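Local coordinates for iron-regulated outer membrane protein (Neisseria meningitidis, PDB 4B7O), which transports iron across the outer membrane in a TonB-dependent manner, possibly taking it up as iron-siderophore complexes, at residues Asp122-Ser126 against Asn329-Leu333; Val139-Leu143 against Arg249-Ala253; Leu143-Ser148 against Ile167-Asp173. One frame throughout, in Å; residues are numbered along the deposited sequence.

Contact 1 (Asp122-Ser126 against Asn329-Leu333)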
loop_
_atom_site.group_PDB
_atom_site.type_symbol
_atom_site.label_atom_id
_atom_site.label_comp_id
_atom_site.label_asym_id
_atom_site.label_seq_id
_atom_site.Cartn_x
_atom_site.Cartn_y
_atom_site.Cartn_z
ATOM N N ASP A 122 11.542 0.039 0.637
ATOM C CA ASP A 122 12.857 0.595 0.336
ATOM C C ASP A 122 12.886 1.657 -0.771
ATOM O O ASP A 122 13.865 1.777 -1.517
ATOM C CB ASP A 122 13.821 -0.531 0.063
ATOM C CG ASP A 122 14.038 -1.391 1.280
ATOM O OD1 ASP A 122 14.109 -0.832 2.404
ATOM O OD2 ASP A 122 14.150 -2.620 1.127
ATOM N N ASN A 123 11.810 2.436 -0.860
ATOM C CA ASN A 123 11.749 3.463 -1.863
ATOM C C ASN A 123 11.661 2.941 -3.322
ATOM O O ASN A 123 12.229 3.528 -4.226
ATOM C CB ASN A 123 12.947 4.427 -1.733
ATOM C CG ASN A 123 12.581 5.840 -2.188
ATOM O OD1 ASN A 123 11.434 6.261 -2.033
ATOM N ND2 ASN A 123 13.539 6.560 -2.765
ATOM N N ALA A 124 10.963 1.828 -3.528
ATOM C CA ALA A 124 10.659 1.347 -4.842
ATOM C C ALA A 124 9.210 0.945 -4.861
ATOM O O ALA A 124 8.749 0.260 -3.976
ATOM C CB ALA A 124 11.536 0.157 -5.167
ATOM N N TYR A 125 8.502 1.322 -5.913
ATOM C CA TYR A 125 7.098 1.058 -5.985
ATOM C C TYR A 125 6.660 1.277 -7.431
ATOM O O TYR A 125 7.239 2.038 -8.184
ATOM C CB TYR A 125 6.347 2.049 -5.063
ATOM C CG TYR A 125 6.743 3.544 -5.282
ATOM C CD1 TYR A 125 7.810 4.111 -4.603
ATOM C CD2 TYR A 125 6.039 4.354 -6.147
ATOM C CE1 TYR A 125 8.191 5.442 -4.801
ATOM C CE2 TYR A 125 6.389 5.688 -6.332
ATOM C CZ TYR A 125 7.471 6.211 -5.649
ATOM O OH TYR A 125 7.814 7.516 -5.827
ATOM N N SER A 126 5.547 0.689 -7.771
ATOM C CA SER A 126 5.076 0.651 -9.124
ATOM C C SER A 126 3.623 1.000 -8.986
ATOM O O SER A 126 3.051 0.808 -7.936
ATOM C CB SER A 126 5.200 -0.808 -9.604
ATOM O OG SER A 126 4.319 -1.082 -10.641
ATOM N N ASN A 329 18.802 5.643 -4.747
ATOM C CA ASN A 329 18.634 4.234 -4.933
ATOM C C ASN A 329 18.416 3.818 -6.390
ATOM O O ASN A 329 18.064 4.663 -7.261
ATOM C CB ASN A 329 17.573 3.693 -3.989
ATOM C CG ASN A 329 16.178 4.030 -4.420
ATOM O OD1 ASN A 329 15.885 5.168 -4.860
ATOM N ND2 ASN A 329 15.271 3.023 -4.311
ATOM N N ALA A 330 18.658 2.534 -6.661
ATOM C CA ALA A 330 18.304 2.022 -7.970
ATOM C C ALA A 330 17.712 0.646 -7.808
ATOM O O ALA A 330 18.244 -0.195 -7.072
ATOM C CB ALA A 330 19.550 1.928 -8.836
ATOM N N TYR A 331 16.636 0.381 -8.520
ATOM C CA TYR A 331 16.022 -0.848 -8.308
ATOM C C TYR A 331 15.362 -1.439 -9.551
ATOM O O TYR A 331 15.105 -0.751 -10.541
ATOM C CB TYR A 331 14.978 -0.649 -7.192
ATOM C CG TYR A 331 13.859 0.228 -7.613
ATOM C CD1 TYR A 331 12.772 -0.284 -8.247
ATOM C CD2 TYR A 331 13.938 1.615 -7.420
ATOM C CE1 TYR A 331 11.751 0.557 -8.660
ATOM C CE2 TYR A 331 12.935 2.453 -7.815
ATOM C CZ TYR A 331 11.851 1.923 -8.425
ATOM O OH TYR A 331 10.850 2.760 -8.798
ATOM N N VAL A 332 14.978 -2.704 -9.402
ATOM C CA VAL A 332 14.188 -3.469 -10.399
ATOM C C VAL A 332 13.121 -4.211 -9.665
ATOM O O VAL A 332 13.378 -5.006 -8.792
ATOM C CB VAL A 332 15.087 -4.534 -11.072
ATOM C CG1 VAL A 332 14.342 -5.230 -12.180
ATOM C CG2 VAL A 332 16.391 -3.894 -11.574
ATOM N N LEU A 333 11.904 -3.957 -9.995
ATOM C CA LEU A 333 10.837 -4.508 -9.253
ATOM C C LEU A 333 10.063 -5.387 -10.223
ATOM O O LEU A 333 9.642 -4.928 -11.288
ATOM C CB LEU A 333 9.957 -3.355 -8.830
ATOM C CG LEU A 333 9.324 -3.433 -7.461
ATOM C CD1 LEU A 333 8.504 -2.175 -7.199
ATOM C CD2 LEU A 333 8.446 -4.665 -7.301
#
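Residues 122-126 run at 49° to strand 329-333, with the CA atoms of Ala124 and Tyr331 6.8 Å apart and those of Asn123 and Asn329 7.6 Å apart, so the backbones stay too distant for sheet pairing and side chains bridge the gap. Ala124 sits against the Tyr331 ring as a CH-pi contact: its CB lies 3.3 Å from the ring centroid and 10° off the normal, squarely over one face. The ring reaches this place because Tyr331 CG falls between its own backbone N and carbonyl carbon (chi1 67°), which turns one ring face to Ala124. Tyr331 OH lies 3.7 Å from Tyr125 O, beyond hydrogen-bonding distance. At one end, Asn329 ND2 donates to Asn123 O at 3.1 Å, approaching from above the carbonyl plane and not along a lone pair. A weak return bond runs from Asn123 ND2 to Asn329 OD1 at 3.4 Å, the two side chains crossing at about a right angle. The stronger partner of Asn329 OD1 is Asn365 ND2, and Asn312 OD1 bonds weakly to Asn329 ND2, so neighbouring strands help to fix how the amide is turned. At the other end, Leu333 CD1 packs on the loop backbone, 3.7 Å from Tyr125 N, and lies 4.3 Å from Ala124 CB. Asn329, Tyr331 and Leu333 thus all face the loop, while Ala330 and Val332 point away from it. Alternation of this kind on a barrel strand, with a loop packed against its inward face, is characteristic of the plug-barrel interface of TonB-dependent transporters.

Contact 2 (Val139-Leu143 against Arg249-Ala253)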
loop_
_atom_site.group_PDB
_atom_site.type_symbol
_atom_site.label_atom_id
_atom_site.label_comp_id
_atom_site.label_asym_id
_atom_site.label_seq_id
_atom_site.Cartn_x
_atom_site.Cartn_y
_atom_site.Cartn_z
ATOM N N VAL A 139 2.953 -5.939 0.849
ATOM C CA VAL A 139 4.176 -6.619 1.360
ATOM C C VAL A 139 3.990 -7.345 2.706
ATOM O O VAL A 139 3.099 -7.034 3.486
ATOM C CB VAL A 139 5.336 -5.614 1.516
ATOM C CG1 VAL A 139 5.070 -4.721 2.723
ATOM C CG2 VAL A 139 6.665 -6.334 1.657
ATOM N N ASP A 140 4.843 -8.312 2.974
ATOM C CA ASP A 140 4.642 -9.157 4.113
ATOM C C ASP A 140 5.498 -8.574 5.247
ATOM O O ASP A 140 6.695 -8.412 5.110
ATOM C CB ASP A 140 5.047 -10.574 3.712
ATOM C CG ASP A 140 5.285 -11.477 4.901
ATOM O OD1 ASP A 140 4.616 -11.284 5.937
ATOM O OD2 ASP A 140 6.183 -12.363 4.819
ATOM N N PRO A 141 4.881 -8.247 6.369
ATOM C CA PRO A 141 5.550 -7.625 7.521
ATOM C C PRO A 141 6.722 -8.375 8.056
ATOM O O PRO A 141 7.574 -7.805 8.743
ATOM C CB PRO A 141 4.453 -7.589 8.604
ATOM C CG PRO A 141 3.375 -8.527 8.117
ATOM C CD PRO A 141 3.435 -8.418 6.602
ATOM N N ALA A 142 6.774 -9.668 7.808
ATOM C CA ALA A 142 7.952 -10.409 8.221
ATOM C C ALA A 142 9.267 -9.779 7.700
ATOM O O ALA A 142 10.286 -9.820 8.339
ATOM C CB ALA A 142 7.830 -11.860 7.749
ATOM N N LEU A 143 9.221 -9.193 6.525
ATOM C CA LEU A 143 10.384 -8.641 5.921
ATOM C C LEU A 143 10.763 -7.227 6.418
ATOM O O LEU A 143 11.908 -6.785 6.267
ATOM C CB LEU A 143 10.115 -8.592 4.419
ATOM C CG LEU A 143 9.979 -9.939 3.676
ATOM C CD1 LEU A 143 9.532 -9.633 2.261
ATOM C CD2 LEU A 143 11.273 -10.736 3.663
ATOM N N ARG A 249 5.349 -17.255 0.924
ATOM C CA ARG A 249 6.762 -17.368 1.226
ATOM C C ARG A 249 7.482 -16.074 0.936
ATOM O O ARG A 249 7.236 -15.428 -0.081
ATOM C CB ARG A 249 7.376 -18.467 0.398
ATOM C CG ARG A 249 6.860 -19.786 0.899
ATOM C CD ARG A 249 7.106 -20.899 -0.075
ATOM N NE ARG A 249 6.194 -21.993 0.223
ATOM C CZ ARG A 249 6.255 -23.134 -0.434
ATOM N NH1 ARG A 249 7.191 -23.288 -1.372
ATOM N NH2 ARG A 249 5.406 -24.101 -0.163
ATOM N N SER A 250 8.366 -15.686 1.824
ATOM C CA SER A 250 9.172 -14.546 1.545
ATOM C C SER A 250 10.571 -14.812 2.004
ATOM O O SER A 250 10.770 -15.529 2.980
ATOM C CB SER A 250 8.593 -13.310 2.214
ATOM O OG SER A 250 8.533 -13.480 3.613
ATOM N N TYR A 251 11.541 -14.287 1.270
ATOM C CA TYR A 251 12.884 -14.235 1.786
ATOM C C TYR A 251 13.555 -12.909 1.441
ATOM O O TYR A 251 13.109 -12.173 0.568
ATOM C CB TYR A 251 13.667 -15.467 1.361
ATOM C CG TYR A 251 14.144 -15.422 -0.029
ATOM C CD1 TYR A 251 15.356 -14.796 -0.336
ATOM C CD2 TYR A 251 13.440 -16.040 -1.039
ATOM C CE1 TYR A 251 15.814 -14.736 -1.622
ATOM C CE2 TYR A 251 13.901 -16.012 -2.323
ATOM C CZ TYR A 251 15.089 -15.349 -2.609
ATOM O OH TYR A 251 15.556 -15.269 -3.904
ATOM N N LEU A 252 14.594 -12.578 2.180
ATOM C CA LEU A 252 15.305 -11.336 1.969
ATOM C C LEU A 252 16.775 -11.628 2.106
ATOM O O LEU A 252 17.197 -12.215 3.121
ATOM C CB LEU A 252 14.879 -10.315 3.015
ATOM C CG LEU A 252 15.615 -8.980 3.075
ATOM C CD1 LEU A 252 15.564 -8.159 1.785
ATOM C CD2 LEU A 252 15.036 -8.183 4.235
ATOM N N ALA A 253 17.549 -11.257 1.093
ATOM C CA ALA A 253 19.008 -11.288 1.260
ATOM C C ALA A 253 19.571 -9.864 1.116
ATOM O O ALA A 253 19.208 -9.098 0.175
ATOM C CB ALA A 253 19.662 -12.224 0.272
#
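Ser250 meets Asp140 first along strand 249-253, its OG donating to Asp140 OD2 at 2.9 Å. The hydroxyl comes at OD2 almost in line with the CG-OD2 bond. Asp140 extends there because its CG is anti to the backbone N (chi1 163°), while its other oxygen, OD1, receives a weak bond from Ala142 N at 3.3 Å. That bond ties the carboxylate to the turn that follows, which is itself closed by Leu143 N bonding to the backbone O of Asp140 at 3.0 Å. Ser250 CB serves the apolar side of the contact, lying 3.8 Å from Leu143 CD1, so one serine offers its hydroxyl to the acid and its methylene to the leucine. This mixture of a single polar link and aliphatic packing joins a plug loop to the inner face of strand 246-259, as expected of a TonB-dependent transporter whose barrel encloses a plug. Tyr251 points its side chain away from the loop and contributes backbone instead, its carbonyl carbon being 3.9 Å from Leu143 CD2. At Leu252 the strand faces inward again. The same Leu143 methyl, CD2, comes within 3.7 Å of Leu252 CB, the two side chains crossing at an oblique angle, and Met271 of the adjacent strand 264-276 also touches Leu143.

Contact 3 (Leu143-Ser148 against Ile167-Asp173)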
loop_
_atom_site.group_PDB
_atom_site.type_symbol
_atom_site.label_atom_id
_atom_site.label_comp_id
_atom_site.label_asym_id
_atom_site.label_seq_id
_atom_site.Cartn_x
_atom_site.Cartn_y
_atom_site.Cartn_z
ATOM N N LEU A 143 9.221 -9.193 6.525
ATOM C CA LEU A 143 10.384 -8.641 5.921
ATOM C C LEU A 143 10.763 -7.227 6.418
ATOM O O LEU A 143 11.908 -6.785 6.267
ATOM C CB LEU A 143 10.115 -8.592 4.419
ATOM C CG LEU A 143 9.979 -9.939 3.676
ATOM C CD1 LEU A 143 9.532 -9.633 2.261
ATOM C CD2 LEU A 143 11.273 -10.736 3.663
ATOM N N VAL A 144 9.810 -6.516 6.997
ATOM C CA VAL A 144 10.024 -5.103 7.242
ATOM C C VAL A 144 10.636 -4.804 8.614
ATOM O O VAL A 144 10.487 -5.582 9.542
ATOM C CB VAL A 144 8.735 -4.304 6.989
ATOM C CG1 VAL A 144 8.098 -4.793 5.706
ATOM C CG2 VAL A 144 7.774 -4.455 8.151
ATOM N N LYS A 145 11.318 -3.677 8.749
ATOM C CA LYS A 145 11.764 -3.247 10.064
ATOM C C LYS A 145 10.905 -2.111 10.629
ATOM O O LYS A 145 10.763 -1.962 11.832
ATOM C CB LYS A 145 13.219 -2.854 10.055
ATOM C CG LYS A 145 13.549 -1.603 9.288
ATOM C CD LYS A 145 14.836 -0.999 9.847
ATOM C CE LYS A 145 15.596 -0.237 8.776
ATOM N NZ LYS A 145 16.256 0.976 9.324
ATOM N N VAL A 146 10.305 -1.345 9.740
ATOM C CA VAL A 146 9.621 -0.177 10.118
ATOM C C VAL A 146 8.522 0.007 9.063
ATOM O O VAL A 146 8.760 -0.278 7.893
ATOM C CB VAL A 146 10.679 0.963 10.139
ATOM C CG1 VAL A 146 10.730 1.780 8.869
ATOM C CG2 VAL A 146 10.464 1.861 11.309
ATOM N N VAL A 147 7.327 0.434 9.463
ATOM C CA VAL A 147 6.261 0.879 8.529
ATOM C C VAL A 147 5.795 2.284 8.925
ATOM O O VAL A 147 5.540 2.517 10.097
ATOM C CB VAL A 147 5.012 -0.018 8.643
ATOM C CG1 VAL A 147 3.890 0.475 7.715
ATOM C CG2 VAL A 147 5.344 -1.478 8.420
ATOM N N SER A 148 5.704 3.211 7.962
ATOM C CA SER A 148 5.243 4.610 8.186
ATOM C C SER A 148 4.054 4.952 7.269
ATOM O O SER A 148 3.716 4.147 6.379
ATOM C CB SER A 148 6.366 5.616 7.955
ATOM O OG SER A 148 7.444 5.427 8.842
ATOM N N ILE A 167 1.817 3.903 1.944
ATOM C CA ILE A 167 2.385 3.164 3.043
ATOM C C ILE A 167 3.877 3.032 2.730
ATOM O O ILE A 167 4.254 2.756 1.605
ATOM C CB ILE A 167 1.744 1.781 3.116
ATOM C CG1 ILE A 167 0.225 1.888 2.953
ATOM C CG2 ILE A 167 2.113 1.074 4.396
ATOM C CD1 ILE A 167 -0.541 2.142 4.224
ATOM N N ILE A 168 4.743 3.207 3.706
ATOM C CA ILE A 168 6.173 3.274 3.416
ATOM C C ILE A 168 6.816 2.268 4.292
ATOM O O ILE A 168 6.641 2.314 5.489
ATOM C CB ILE A 168 6.722 4.646 3.794
ATOM C CG1 ILE A 168 6.110 5.710 2.926
ATOM C CG2 ILE A 168 8.253 4.703 3.764
ATOM C CD1 ILE A 168 7.085 6.196 1.899
ATOM N N ALA A 169 7.553 1.341 3.724
ATOM C CA ALA A 169 8.150 0.332 4.577
ATOM C C ALA A 169 9.644 0.246 4.287
ATOM O O ALA A 169 10.089 0.596 3.204
ATOM C CB ALA A 169 7.455 -0.996 4.366
ATOM N N LYS A 170 10.436 -0.134 5.281
ATOM C CA LYS A 170 11.834 -0.377 5.048
ATOM C C LYS A 170 12.095 -1.779 5.498
ATOM O O LYS A 170 11.587 -2.206 6.565
ATOM C CB LYS A 170 12.747 0.563 5.810
ATOM C CG LYS A 170 12.529 2.037 5.537
ATOM C CD LYS A 170 13.521 2.799 6.393
ATOM C CE LYS A 170 13.098 4.212 6.572
ATOM N NZ LYS A 170 13.756 4.989 5.484
ATOM N N THR A 171 12.904 -2.492 4.711
ATOM C CA THR A 171 13.159 -3.882 4.996
ATOM C C THR A 171 14.105 -3.965 6.205
ATOM O O THR A 171 14.814 -3.015 6.503
ATOM C CB THR A 171 13.695 -4.630 3.746
ATOM O OG1 THR A 171 14.896 -3.989 3.273
ATOM C CG2 THR A 171 12.640 -4.632 2.639
ATOM N N VAL A 172 14.109 -5.089 6.894
ATOM C CA VAL A 172 14.983 -5.250 8.044
ATOM C C VAL A 172 16.471 -5.337 7.645
ATOM O O VAL A 172 16.815 -5.654 6.501
ATOM C CB VAL A 172 14.502 -6.451 8.911
ATOM C CG1 VAL A 172 14.295 -7.659 8.047
ATOM C CG2 VAL A 172 15.505 -6.766 10.004
ATOM N N ASP A 173 17.327 -5.008 8.604
ATOM C CA ASP A 173 18.782 -4.873 8.497
ATOM C C ASP A 173 19.362 -5.722 9.601
ATOM O O ASP A 173 18.733 -5.927 10.635
ATOM C CB ASP A 173 19.157 -3.444 8.921
ATOM C CG ASP A 173 19.250 -2.530 7.791
ATOM O OD1 ASP A 173 18.832 -2.896 6.666
ATOM O OD2 ASP A 173 19.774 -1.433 7.999
#
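Lys145 N donates to Lys170 O over 2.6 Å, the shortest of five backbone bonds between residues 143-148 and residues 167-173. Two residues, Lys145 and Val146, stand opposite the single Lys170, a classic beta bulge. Within the bulge, Lys170 N returns a bond to Val146 O at 3.1 Å; past it, Ser148 and Ile168 bond to each other through both N and O. Before it, Val172 N bonds to Leu143 O at 2.8 Å. The axes of segments 146-148 and 167-171 lie 164° apart, hence antiparallel. Val146 and Lys170 lie side by side on one face, the lysine's CB to CE running past Val146 CG1, with CG nearest at 3.8 Å. Val147 and Ala169 occupy the other face, where Val147 CG1, anti to its backbone N (chi1 178°), meets Ile167 CG2 at 3.8 Å. Lys145 CG stands between its own N and carbonyl carbon (chi1 69°), a setting that brings CG within 3.4 Å of both Thr171 O and Lys170 O. Beyond that, Lys145 NZ remains 4.5 Å from Asp173 OD2, too far for a salt bridge. Register here is therefore set by main-chain bonding and the bulge, and attraction between Lys145 and Asp173 probably adds only modestly, while the salt bridge from Asp173 OD1 to Lys254 of the barrel probably dominates the electrostatics of that carboxylate.

Contact 3 is the plug's own sheet pairing, whereas contacts 1 and 2 dock plug loops onto the barrel wall, their centres 15 Å apart and their nearest atoms about 6 Å apart. Each joins contact 3 separately. Towards contact 1, Asp122 OD2 lies 2.7 Å from Thr171 OG1 and Asp122 N 3.0 Å from Ala169 O, both probable hydrogen bonds. Towards contact 2, Leu143 belongs to both contacts, and Leu252 CD2 packs 3.8 Å from Thr171 CB. Thr171 therefore stands where all three meet, its hydroxyl also bonded to Lys254 of the barrel. The structure is the apoprotein, so these distances describe plug seating without transported iron.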